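PDB 4HXY: Plm1 from Streptomyces sp. HK803, which probably uses NADPH to reduce the beta-keto group of the growing polyketide chain in the first module of phoslactomycin biosynthesis. Local coordinates for residues Ala102-Val105 / Arg106-Gly109; Gly200-Val203 / Ala204-Val207; Val250-Arg253 / Ala254-Ser257; Ala333-Ala336 / Ala337-Cys341; Val359-Gly362 / Pro363-Gly366. One frame throughout, in Å; residues are numbered along the deposited sequence. Where two conformers were deposited one is given.

Contact 1 of 5, residues Ala102-Val105 / Arg106-Gly109; sequences AADV and RAAG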
# COMPACT_ATOMS: atom_id res chain seq x y z
N ALA A 102 6.83 -11.86 -10.65
CA ALA A 102 6.91 -10.41 -10.84
C ALA A 102 5.70 -9.74 -10.18
O ALA A 102 4.62 -10.32 -10.14
CB ALA A 102 6.96 -10.08 -12.31
N ALA A 103 5.90 -8.53 -9.68
CA ALA A 103 4.85 -7.81 -8.94
C ALA A 103 3.62 -7.50 -9.80
O ALA A 103 3.75 -7.10 -10.98
CB ALA A 103 5.42 -6.51 -8.33
N ASP A 104 2.43 -7.73 -9.22
CA ASP A 104 1.16 -7.35 -9.84
C ASP A 104 0.63 -6.23 -8.95
O ASP A 104 0.26 -6.48 -7.80
CB ASP A 104 0.20 -8.55 -9.87
CG ASP A 104 -1.17 -8.23 -10.46
OD1 ASP A 104 -1.66 -7.08 -10.41
OD2 ASP A 104 -1.81 -9.19 -10.95
N VAL A 105 0.62 -5.01 -9.49
CA VAL A 105 0.26 -3.84 -8.69
C VAL A 105 -1.18 -3.94 -8.21
O VAL A 105 -1.48 -3.70 -7.04
CB VAL A 105 0.52 -2.54 -9.49
CG1 VAL A 105 -0.14 -1.31 -8.83
CG2 VAL A 105 2.02 -2.35 -9.67
N ARG A 106 -2.09 -4.31 -9.10
CA ARG A 106 -3.50 -4.35 -8.73
C ARG A 106 -3.82 -5.47 -7.72
O ARG A 106 -4.63 -5.29 -6.82
CB ARG A 106 -4.37 -4.42 -9.97
CG ARG A 106 -4.23 -3.11 -10.75
CD ARG A 106 -5.23 -3.00 -11.87
NE ARG A 106 -4.91 -1.88 -12.77
CZ ARG A 106 -5.11 -0.58 -12.51
NH1 ARG A 106 -4.79 0.31 -13.44
NH2 ARG A 106 -5.61 -0.15 -11.36
N ALA A 107 -3.14 -6.60 -7.84
CA ALA A 107 -3.34 -7.69 -6.91
C ALA A 107 -2.93 -7.31 -5.49
O ALA A 107 -3.54 -7.75 -4.51
CB ALA A 107 -2.57 -8.94 -7.35
N ALA A 108 -1.85 -6.54 -5.39
CA ALA A 108 -1.39 -6.04 -4.08
C ALA A 108 -2.46 -5.23 -3.34
O ALA A 108 -2.56 -5.29 -2.11
CB ALA A 108 -0.08 -5.21 -4.25
N GLY A 109 -3.28 -4.50 -4.08
CA GLY A 109 -4.40 -3.75 -3.50
C GLY A 109 -5.41 -4.61 -2.77
O GLY A 109 -6.03 -4.17 -1.80

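Contact 2 of 5, residues Gly200-Val203 / Ala204-Val207; sequences GGHV and ARRV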
# COMPACT_ATOMS: atom_id res chain seq x y z
N GLY A 200 4.10 17.33 0.63
CA GLY A 200 4.69 17.84 -0.62
C GLY A 200 5.46 19.13 -0.39
O GLY A 200 6.57 19.32 -0.92
N GLY A 201 4.87 20.04 0.39
CA GLY A 201 5.52 21.33 0.69
C GLY A 201 6.80 21.16 1.49
O GLY A 201 7.81 21.83 1.22
N HIS A 202 6.78 20.28 2.49
CA HIS A 202 7.99 20.02 3.26
C HIS A 202 9.12 19.47 2.38
O HIS A 202 10.27 19.84 2.54
CB HIS A 202 7.75 19.02 4.39
CG HIS A 202 6.81 19.52 5.43
ND1 HIS A 202 7.00 20.73 6.08
CD2 HIS A 202 5.69 18.98 5.97
CE1 HIS A 202 6.01 20.92 6.94
NE2 HIS A 202 5.21 19.87 6.89
N VAL A 203 8.76 18.59 1.47
CA VAL A 203 9.73 17.99 0.57
C VAL A 203 10.28 19.05 -0.38
O VAL A 203 11.48 19.14 -0.59
CB VAL A 203 9.11 16.84 -0.23
CG1 VAL A 203 10.07 16.32 -1.30
CG2 VAL A 203 8.65 15.72 0.73
N ALA A 204 9.38 19.88 -0.90
CA ALA A 204 9.76 21.00 -1.77
C ALA A 204 10.79 21.91 -1.11
O ALA A 204 11.80 22.26 -1.73
CB ALA A 204 8.54 21.81 -2.17
N ARG A 205 10.54 22.28 0.15
CA ARG A 205 11.47 23.16 0.88
C ARG A 205 12.82 22.46 1.12
O ARG A 205 13.87 23.09 1.07
CB ARG A 205 10.86 23.57 2.21
CG ARG A 205 9.64 24.45 2.10
CD ARG A 205 9.13 24.82 3.50
NE ARG A 205 7.75 25.31 3.51
CZ ARG A 205 6.66 24.61 3.86
NH1 ARG A 205 5.47 25.21 3.83
NH2 ARG A 205 6.73 23.34 4.24
N ARG A 206 12.78 21.15 1.40
CA ARG A 206 14.01 20.37 1.60
C ARG A 206 14.86 20.34 0.34
O ARG A 206 16.08 20.56 0.40
CB ARG A 206 13.67 18.94 2.04
CG ARG A 206 14.85 17.99 2.20
CD ARG A 206 16.01 18.57 3.03
NE ARG A 206 15.63 18.90 4.40
CZ ARG A 206 15.86 18.14 5.48
NH1 ARG A 206 15.46 18.58 6.66
NH2 ARG A 206 16.48 16.96 5.40
N VAL A 207 14.22 20.09 -0.79
CA VAL A 207 14.90 20.08 -2.08
C VAL A 207 15.50 21.45 -2.37
O VAL A 207 16.66 21.56 -2.78
CB VAL A 207 13.93 19.68 -3.21
CG1 VAL A 207 14.59 19.84 -4.60
CG2 VAL A 207 13.48 18.27 -3.01
O HOH W 1 9.01 22.49 5.89

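Contact 3 of 5, residues Val250-Arg253 / Ala254-Ser257; sequences VTDR and AAMS. With NDP (NADPH dihydro-nicotinamide-adenine-dinucleotide phosphate), chain C.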
# COMPACT_ATOMS: atom_id res chain seq x y z
N VAL A 250 -3.15 14.55 -11.74
CA VAL A 250 -2.09 13.55 -11.92
C VAL A 250 -2.59 12.30 -12.65
O VAL A 250 -1.78 11.50 -13.12
CB VAL A 250 -1.42 13.19 -10.55
CG1 VAL A 250 -2.37 12.35 -9.68
CG2 VAL A 250 -0.06 12.51 -10.77
N THR A 251 -3.91 12.12 -12.74
CA THR A 251 -4.50 11.01 -13.47
C THR A 251 -4.84 11.35 -14.93
O THR A 251 -5.25 10.46 -15.68
CB THR A 251 -5.81 10.49 -12.78
OG1 THR A 251 -6.88 11.43 -12.94
CG2 THR A 251 -5.59 10.21 -11.28
N ASP A 252 -4.65 12.61 -15.32
CA ASP A 252 -5.02 13.07 -16.66
C ASP A 252 -3.86 12.87 -17.64
O ASP A 252 -2.87 13.61 -17.63
CB ASP A 252 -5.45 14.55 -16.61
CG ASP A 252 -5.94 15.08 -17.94
OD1 ASP A 252 -5.39 14.74 -19.00
OD2 ASP A 252 -6.88 15.89 -17.92
N ARG A 253 -3.99 11.85 -18.47
CA ARG A 253 -2.92 11.45 -19.37
C ARG A 253 -2.51 12.57 -20.33
O ARG A 253 -1.32 12.79 -20.56
CB ARG A 253 -3.34 10.23 -20.18
CG ARG A 253 -2.28 9.74 -21.16
CD ARG A 253 -2.78 8.52 -21.91
NE ARG A 253 -2.77 7.36 -21.03
CZ ARG A 253 -1.72 6.58 -20.82
NH1 ARG A 253 -0.57 6.81 -21.46
NH2 ARG A 253 -1.81 5.55 -20.00
N ALA A 254 -3.49 13.27 -20.90
CA ALA A 254 -3.19 14.33 -21.88
C ALA A 254 -2.42 15.47 -21.24
O ALA A 254 -1.44 15.96 -21.80
CB ALA A 254 -4.48 14.85 -22.52
N ALA A 255 -2.89 15.91 -20.07
CA ALA A 255 -2.25 16.97 -19.30
C ALA A 255 -0.87 16.57 -18.80
O ALA A 255 0.07 17.36 -18.88
CB ALA A 255 -3.13 17.38 -18.13
N MET A 256 -0.73 15.34 -18.31
CA MET A 256 0.56 14.89 -17.77
C MET A 256 1.59 14.74 -18.88
O MET A 256 2.75 15.17 -18.73
CB MET A 256 0.40 13.59 -16.97
CG MET A 256 -0.32 13.79 -15.65
SD MET A 256 0.60 14.75 -14.43
CE MET A 256 1.75 13.48 -13.92
N SER A 257 1.18 14.14 -19.99
CA SER A 257 2.10 13.92 -21.11
C SER A 257 2.52 15.24 -21.75
O SER A 257 3.67 15.40 -22.15
CB SER A 257 1.47 12.98 -22.15
OG SER A 257 0.28 13.54 -22.68
PA NDP C . -2.52 16.77 1.70
O1A NDP C . -2.07 18.01 2.40
O2A NDP C . -3.99 16.56 1.51
O5B NDP C . -1.81 16.68 0.28
C5B NDP C . -2.36 15.88 -0.74
C4B NDP C . -2.11 16.55 -2.06
O4B NDP C . -2.59 15.75 -3.12
C3B NDP C . -2.81 17.87 -2.20
O3B NDP C . -1.85 18.84 -2.66
C2B NDP C . -3.89 17.65 -3.24
O2B NDP C . -4.06 18.90 -3.87
C1B NDP C . -3.22 16.57 -4.08
N9A NDP C . -4.08 15.79 -4.96
C8A NDP C . -5.17 15.02 -4.61
N7A NDP C . -5.70 14.49 -5.74
C5A NDP C . -4.94 14.90 -6.80
C6A NDP C . -5.00 14.66 -8.17
N6A NDP C . -5.92 13.90 -8.76
N1A NDP C . -4.05 15.26 -8.97
C2A NDP C . -3.05 16.05 -8.43
N3A NDP C . -2.98 16.30 -7.08
C4A NDP C . -3.92 15.71 -6.30
O3 NDP C . -1.98 15.46 2.46
PN NDP C . -0.54 15.20 3.08
O1N NDP C . -0.76 14.85 4.50
O2N NDP C . 0.45 16.23 2.74
O5D NDP C . -0.13 13.79 2.45
C5D NDP C . 0.47 13.69 1.18
C4D NDP C . 0.77 12.23 0.91
O4D NDP C . 1.43 11.64 2.01
C3D NDP C . -0.49 11.42 0.69
O3D NDP C . -0.33 10.61 -0.44
C2D NDP C . -0.62 10.55 1.92
O2D NDP C . -1.28 9.33 1.68
C1D NDP C . 0.82 10.41 2.36
N1N NDP C . 0.94 10.21 3.81
C2N NDP C . 0.69 11.23 4.68
C3N NDP C . 0.64 11.03 6.06
C7N NDP C . 0.44 12.16 7.00
O7N NDP C . 0.63 11.86 8.33
N7N NDP C . 0.07 13.38 6.67
C4N NDP C . 1.19 9.74 6.61
C5N NDP C . 1.45 8.70 5.57
C6N NDP C . 1.34 8.97 4.23
P2B NDP C . -5.30 19.26 -4.80
O1X NDP C . -5.15 20.73 -5.09
O2X NDP C . -6.63 18.96 -4.08
O3X NDP C . -5.27 18.44 -6.03

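Contact 4 of 5, residues Ala333-Ala336 / Ala337-Cys341; sequences AGYA and AGNAC. With NDP (NADPH dihydro-nicotinamide-adenine-dinucleotide phosphate), chain C.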
# COMPACT_ATOMS: atom_id res chain seq x y z
N ALA A 333 -10.22 1.19 3.98
CA ALA A 333 -10.14 0.20 2.90
C ALA A 333 -9.49 0.72 1.60
O ALA A 333 -8.55 0.12 1.09
CB ALA A 333 -11.52 -0.40 2.60
N GLY A 334 -10.00 1.84 1.07
CA GLY A 334 -9.48 2.41 -0.16
C GLY A 334 -8.10 3.02 -0.01
O GLY A 334 -7.26 2.92 -0.90
N TYR A 335 -7.88 3.66 1.14
CA TYR A 335 -6.59 4.28 1.42
C TYR A 335 -5.53 3.18 1.54
O TYR A 335 -4.47 3.22 0.92
CB TYR A 335 -6.68 5.07 2.70
CG TYR A 335 -5.47 5.90 3.04
CD1 TYR A 335 -4.99 6.85 2.16
CD2 TYR A 335 -4.84 5.75 4.26
CE1 TYR A 335 -3.89 7.64 2.48
CE2 TYR A 335 -3.75 6.50 4.59
CZ TYR A 335 -3.28 7.46 3.70
OH TYR A 335 -2.20 8.21 4.05
N ALA A 336 -5.86 2.15 2.31
CA ALA A 336 -4.96 1.01 2.49
C ALA A 336 -4.66 0.32 1.16
O ALA A 336 -3.53 -0.04 0.87
CB ALA A 336 -5.57 -0.01 3.51
N ALA A 337 -5.69 0.12 0.36
CA ALA A 337 -5.52 -0.56 -0.92
C ALA A 337 -4.55 0.22 -1.80
O ALA A 337 -3.62 -0.34 -2.39
CB ALA A 337 -6.86 -0.73 -1.61
N GLY A 338 -4.75 1.52 -1.88
CA GLY A 338 -3.92 2.36 -2.74
C GLY A 338 -2.48 2.35 -2.30
O GLY A 338 -1.56 2.32 -3.12
N ASN A 339 -2.26 2.40 -0.99
CA ASN A 339 -0.91 2.40 -0.47
C ASN A 339 -0.21 1.06 -0.72
O ASN A 339 0.97 1.04 -1.06
CB ASN A 339 -0.90 2.82 1.00
CG ASN A 339 -1.11 4.31 1.16
OD1 ASN A 339 -0.29 5.10 0.72
ND2 ASN A 339 -2.21 4.71 1.82
N ALA A 340 -0.94 -0.04 -0.58
CA ALA A 340 -0.38 -1.35 -0.88
C ALA A 340 0.01 -1.43 -2.36
O ALA A 340 1.01 -2.06 -2.72
CB ALA A 340 -1.39 -2.47 -0.53
N CYS A 341 -0.79 -0.82 -3.22
CA CYS A 341 -0.46 -0.74 -4.64
C CYS A 341 0.86 -0.01 -4.87
O CYS A 341 1.67 -0.43 -5.71
CB CYS A 341 -1.57 -0.08 -5.42
SG CYS A 341 -3.09 -1.07 -5.60
PA NDP C . -2.52 16.77 1.70
O1A NDP C . -2.07 18.01 2.40
O2A NDP C . -3.99 16.56 1.51
O5B NDP C . -1.81 16.68 0.28
C5B NDP C . -2.36 15.88 -0.74
C4B NDP C . -2.11 16.55 -2.06
O4B NDP C . -2.59 15.75 -3.12
C3B NDP C . -2.81 17.87 -2.20
O3B NDP C . -1.85 18.84 -2.66
C2B NDP C . -3.89 17.65 -3.24
O2B NDP C . -4.06 18.90 -3.87
C1B NDP C . -3.22 16.57 -4.08
N9A NDP C . -4.08 15.79 -4.96
C8A NDP C . -5.17 15.02 -4.61
N7A NDP C . -5.70 14.49 -5.74
C5A NDP C . -4.94 14.90 -6.80
C6A NDP C . -5.00 14.66 -8.17
N6A NDP C . -5.92 13.90 -8.76
N1A NDP C . -4.05 15.26 -8.97
C2A NDP C . -3.05 16.05 -8.43
N3A NDP C . -2.98 16.30 -7.08
C4A NDP C . -3.92 15.71 -6.30
O3 NDP C . -1.98 15.46 2.46
PN NDP C . -0.54 15.20 3.08
O1N NDP C . -0.76 14.85 4.50
O2N NDP C . 0.45 16.23 2.74
O5D NDP C . -0.13 13.79 2.45
C5D NDP C . 0.47 13.69 1.18
C4D NDP C . 0.77 12.23 0.91
O4D NDP C . 1.43 11.64 2.01
C3D NDP C . -0.49 11.42 0.69
O3D NDP C . -0.33 10.61 -0.44
C2D NDP C . -0.62 10.55 1.92
O2D NDP C . -1.28 9.33 1.68
C1D NDP C . 0.82 10.41 2.36
N1N NDP C . 0.94 10.21 3.81
C2N NDP C . 0.69 11.23 4.68
C3N NDP C . 0.64 11.03 6.06
C7N NDP C . 0.44 12.16 7.00
O7N NDP C . 0.63 11.86 8.33
N7N NDP C . 0.07 13.38 6.67
C4N NDP C . 1.19 9.74 6.61
C5N NDP C . 1.45 8.70 5.57
C6N NDP C . 1.34 8.97 4.23
P2B NDP C . -5.30 19.26 -4.80
O1X NDP C . -5.15 20.73 -5.09
O2X NDP C . -6.63 18.96 -4.08
O3X NDP C . -5.27 18.44 -6.03

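Contact 5 of 5, residues Val359-Gly362 / Pro363-Gly366; sequences VAWG and PWAG. With NDP (NADPH dihydro-nicotinamide-adenine-dinucleotide phosphate), chain C.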
# COMPACT_ATOMS: atom_id res chain seq x y z
N VAL A 359 8.00 4.67 0.54
CA VAL A 359 8.16 4.75 2.00
C VAL A 359 6.77 4.72 2.61
O VAL A 359 5.96 5.60 2.33
CB VAL A 359 8.88 6.04 2.45
CG1 VAL A 359 9.02 6.09 3.96
CG2 VAL A 359 10.28 6.15 1.82
N ALA A 360 6.53 3.72 3.46
CA ALA A 360 5.24 3.58 4.15
C ALA A 360 5.35 4.36 5.46
O ALA A 360 5.83 3.87 6.47
CB ALA A 360 4.92 2.12 4.37
N TRP A 361 4.93 5.62 5.41
CA TRP A 361 5.00 6.50 6.55
C TRP A 361 3.91 6.26 7.62
O TRP A 361 2.71 6.08 7.31
CB TRP A 361 4.80 7.93 6.08
CG TRP A 361 5.82 8.41 5.11
CD1 TRP A 361 5.63 8.69 3.79
CD2 TRP A 361 7.15 8.80 5.41
NE1 TRP A 361 6.78 9.17 3.24
CE2 TRP A 361 7.74 9.25 4.22
CE3 TRP A 361 7.92 8.76 6.56
CZ2 TRP A 361 9.06 9.68 4.16
CZ3 TRP A 361 9.22 9.20 6.52
CH2 TRP A 361 9.79 9.64 5.31
N GLY A 362 4.33 6.35 8.87
CA GLY A 362 3.41 6.72 9.94
C GLY A 362 3.00 8.18 9.85
O GLY A 362 3.40 8.90 8.94
N PRO A 363 2.19 8.63 10.81
CA PRO A 363 1.70 9.99 10.78
C PRO A 363 2.85 10.97 10.90
O PRO A 363 3.85 10.68 11.57
CB PRO A 363 0.78 10.06 12.00
CG PRO A 363 1.22 8.94 12.89
CD PRO A 363 1.67 7.87 11.96
N TRP A 364 2.72 12.10 10.21
CA TRP A 364 3.64 13.22 10.36
C TRP A 364 3.00 14.34 11.16
O TRP A 364 1.81 14.59 11.07
CB TRP A 364 3.91 13.84 9.00
CG TRP A 364 4.83 13.09 8.06
CD1 TRP A 364 4.80 11.76 7.74
CD2 TRP A 364 5.84 13.68 7.24
NE1 TRP A 364 5.76 11.48 6.78
CE2 TRP A 364 6.40 12.65 6.45
CE3 TRP A 364 6.33 14.98 7.11
CZ2 TRP A 364 7.44 12.88 5.56
CZ3 TRP A 364 7.35 15.22 6.18
CH2 TRP A 364 7.90 14.17 5.43
N ALA A 365 3.84 15.05 11.90
CA ALA A 365 3.44 16.31 12.53
C ALA A 365 3.44 17.39 11.46
O ALA A 365 3.97 17.19 10.37
CB ALA A 365 4.46 16.66 13.63
N GLY A 366 2.85 18.55 11.77
CA GLY A 366 3.10 19.77 10.97
C GLY A 366 2.19 20.09 9.80
O GLY A 366 2.56 20.88 8.90
PA NDP C . -2.52 16.77 1.70
O1A NDP C . -2.07 18.01 2.40
O2A NDP C . -3.99 16.56 1.51
O5B NDP C . -1.81 16.68 0.28
C5B NDP C . -2.36 15.88 -0.74
C4B NDP C . -2.11 16.55 -2.06
O4B NDP C . -2.59 15.75 -3.12
C3B NDP C . -2.81 17.87 -2.20
O3B NDP C . -1.85 18.84 -2.66
C2B NDP C . -3.89 17.65 -3.24
O2B NDP C . -4.06 18.90 -3.87
C1B NDP C . -3.22 16.57 -4.08
N9A NDP C . -4.08 15.79 -4.96
C8A NDP C . -5.17 15.02 -4.61
N7A NDP C . -5.70 14.49 -5.74
C5A NDP C . -4.94 14.90 -6.80
C6A NDP C . -5.00 14.66 -8.17
N6A NDP C . -5.92 13.90 -8.76
N1A NDP C . -4.05 15.26 -8.97
C2A NDP C . -3.05 16.05 -8.43
N3A NDP C . -2.98 16.30 -7.08
C4A NDP C . -3.92 15.71 -6.30
O3 NDP C . -1.98 15.46 2.46
PN NDP C . -0.54 15.20 3.08
O1N NDP C . -0.76 14.85 4.50
O2N NDP C . 0.45 16.23 2.74
O5D NDP C . -0.13 13.79 2.45
C5D NDP C . 0.47 13.69 1.18
C4D NDP C . 0.77 12.23 0.91
O4D NDP C . 1.43 11.64 2.01
C3D NDP C . -0.49 11.42 0.69
O3D NDP C . -0.33 10.61 -0.44
C2D NDP C . -0.62 10.55 1.92
O2D NDP C . -1.28 9.33 1.68
C1D NDP C . 0.82 10.41 2.36
N1N NDP C . 0.94 10.21 3.81
C2N NDP C . 0.69 11.23 4.68
C3N NDP C . 0.64 11.03 6.06
C7N NDP C . 0.44 12.16 7.00
O7N NDP C . 0.63 11.86 8.33
N7N NDP C . 0.07 13.38 6.67
C4N NDP C . 1.19 9.74 6.61
C5N NDP C . 1.45 8.70 5.57
C6N NDP C . 1.34 8.97 4.23
P2B NDP C . -5.30 19.26 -4.80
O1X NDP C . -5.15 20.73 -5.09
O2X NDP C . -6.63 18.96 -4.08
O3X NDP C . -5.27 18.44 -6.03

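Contact 1 of 5, residues Ala102-Val105 / Arg106-Gly109
Ala107 N donates to Asp104 OD1 across 3.0 Å, a capping bond that starts helix 105-120 with Asp104 as its N-cap. At the hydrogen the bond is fairly straight (162°), but the donor comes from well above the carboxylate, 68° out of its plane. Turning CG away from the backbone N (chi1 178°) and beside the carbonyl carbon carries the carboxylate over the first helical turn. Arg106 N also lies near the same oxygen, 3.1 Å from Asp104 OD1. The Ala107 methyl lies over one face of the carboxylate, with Ala107 CB 3.5 Å from Asp104 CG and 3.7 Å from Asp104 OD2. The main chain of Asp104 adds a second hold, since Ala108 N bonds to Asp104 O at 3.2 Å. Two successive amides of the first turn are thus paid for by one residue, one through its side chain and one through its carbonyl. A negative carboxylate at the amino end of a helix probably also gains from the helix dipole. Arg91 adds a weak, long ion pair to OD2 and bonds to the Asp104 backbone. Arg106 stretches away from the cap to a salt bridge with Glu302, while Val105 and Ala108 pack on helix 333-351. Within the turn, Ala108 CB rests 3.5 Å from Val105 O.

Contact 2 of 5, residues Gly200-Val203 / Ala204-Val207
Arg205 folds back along helix 198-210 over the bare backbone of Gly201 to reach the side of His202. Its CB starts 3.6 Å from Gly201 O, and CG comes closer still, 3.3 Å from Gly201 O. CG lies beside the backbone N (chi1 -66°), and from there the chain runs extended to NE, with CD 4.0 Å from Gly201 O. NE and CZ stay near the same carbonyl (Arg205 CZ 4.0 Å from Gly201 O), and Arg205 NH2 then comes 3.5 Å from Gly201 C. The same nitrogen meets the imidazole, Arg205 NH2 lying 3.2 Å from His202 ND1, although the angle is too poor for a hydrogen bond. ND1 sits at the guanidinium edge, near its plane, and the two flat groups are turned 53° apart as the side chains point the same way. A water completes the link: it accepts from Arg205 NH2 at 2.9 Å and lies in the plane of the His202 ring, 2.7 Å from ND1. Behind this polar pair the i to i+4 bonds run unbroken from Gly200 O to Val207 N. The apolar side of the helix carries Val203 and Val207, with Val203 packed on Met395 and Val207 on Ile216 of strand 215-220. Strand 189-193, this helix and strand 215-220 form the opening beta-alpha-beta unit of the NADPH-binding Rossmann fold, and Gly200 fits the last glycine of a GxGxxG pattern. At the far end of the imidazole, NE2 makes a weak hydrogen bond to Gly366 O. With a guanidinium so close, a positive charge on the imidazole would probably be disfavoured.

Contact 3 of 5, residues Val250-Arg253 / Ala254-Ser257
Val250 and Met256 lie side by side, Val250 CG2 3.8 Å from Met256 CE, and Val250 in turn meets the adenine of NADPH. Val250 N donates to N1A of the cofactor at 3.0 Å, almost perfectly straight (178°). The CG1 branch, held between backbone N and carbonyl carbon, reaches the same atom, Val250 CG1 standing 3.4 Å from N1A. Met256, bent at chi2 and chi3, covers the other side of the valine with SD and CE, and its CG lies 3.7 Å from Val250 O, a buried carbonyl oxygen with no polar partner in the model. The next shell fixes the methionine: Met256 N bonds to Asp252 O at 2.8 Å, and Asp252 caps helix 253-265. Its OD1 accepts from Ala255 N at 3.0 Å (177° at the hydrogen), the donor arriving 54° out of the carboxylate plane. One residue on, Ser257 N bonds to Arg253 O at 2.9 Å. Farther out, Met256 packs on Leu306, Leu307 and Leu310 of helix 290-310, and Arg253 makes a salt bridge to Glu309. The whole is an N-capped helix start directly behind the adenine pocket, as in short-chain dehydrogenase/reductases, where the loop after the third strand of the Rossmann fold borders the adenine.

Contact 4 of 5, residues Ala333-Ala336 / Ala337-Cys341
The Tyr335 ring carries the amide of Asn339 on one face and the nicotinamide ribose of NADPH at its edge. Asn339 ND2 stands 3.3 Å above the ring plane, over its centre. The amide is turned nearly perpendicular to the ring (88°), so that its nitrogen, not its flat side, meets the aromatic cloud. In the ring plane the phenol meets the sugar: Tyr335 OH and O2D of the cofactor share a hydrogen bond of 2.8 Å in which either could be the donor. O2D also lies 3.2 Å from Tyr335 CE1. One helical turn joins the two residues. Tyr335 O accepts from Asn339 N at 3.0 Å and, weakly, from Asn339 ND2 at 2.9 Å. That weak bond and the one from Lys300 NZ to Asn339 OD1 probably set the amide's rotation over the ring. Lys300 also grips NADPH. Swinging CG of Tyr335 away from its backbone N (chi1 -173°) sends the phenol off the helix to the cofactor, where OH comes 4.5 Å from nicotinamide C4N. On the other side, the small residues Ala333 and Ala336 press this helix on Leu113 and Val116 of helix 105-120, while Ala337 touches Met297. Ordinary i to i+4 backbone bonds, such as Ala340 N to Ala336 O at 3.0 Å, continue the helix. A tyrosine and an asparagine four residues apart, with a lysine from a neighbouring helix, are consistent with the YxxxN arrangement of the active site in polyketide ketoreductases.

Contact 5 of 5, residues Val359-Gly362 / Pro363-Gly366
The turn that leaves strand 357-361 of the Rossmann fold brings Trp361 and Trp364 together as a T-shaped pair beside the nicotinamide of NADPH. The five-membered rings have centroids 4.8 Å apart and planes at 78°, with the edge of Trp364 directed at the face of Trp361. Trp364 NE1 makes the touch, 3.3 Å from Trp361 CD2, displaced toward the rim. Farther along, the six-membered rings meet as Trp364 CZ2 lies 3.9 Å from Trp361 CZ2. The opposite face of Trp361 is covered by the strand itself, Val359 CG1 lying 3.4 Å above it. Phe320 adds a second edge-to-face partner, and Met395 of helix 388-400 packs alongside. Trp361 CG sits beside its backbone N (chi1 -60°), a turn that directs the indole toward Trp364. Gly362 links the pair: Gly362 O is in the plane of the Trp364 indole, 3.4 Å from CD1. The same carbonyl faces the cofactor, Gly362 O being 3.3 Å from C4N, the carbon that carries the hydride in NADPH chemistry. Just before it, Trp361 O lies 3.4 Å from C5N. Trp364 N then donates to the carboxamide oxygen O7N at 2.8 Å (165°), which helps to fix the rotation of the carboxamide. Pro363, packed on Leu370, shapes the turn between the two tryptophans. A proline-containing turn after the sixth strand, holding the carboxamide by backbone, is the nicotinamide site of the short-chain dehydrogenase/reductase family.

How the contacts relate
Contacts 3, 4 and 5 meet NADPH in turn along its length: adenine at 250-257, nicotinamide ribose at 333-341 and nicotinamide at 359-366. Contacts 3 and 5 have centres about 27 Å apart, whereas contacts 4 and 5 approach to about 6 Å between nearest atoms and share the nicotinamide end. Contact 2 lies on helix 198-210, the first helix of the NADPH-binding fold, and touches contact 5, His202 CD2 being 4.1 Å from Trp364 CZ3. Contact 1 has no part in the pocket; it backs contact 4, with Val105 O 3.4 Å from Cys341 SG and Ala108 O 3.4 Å from Ala340 CB, so that helix 105-120 lies behind the tyrosine-bearing helix.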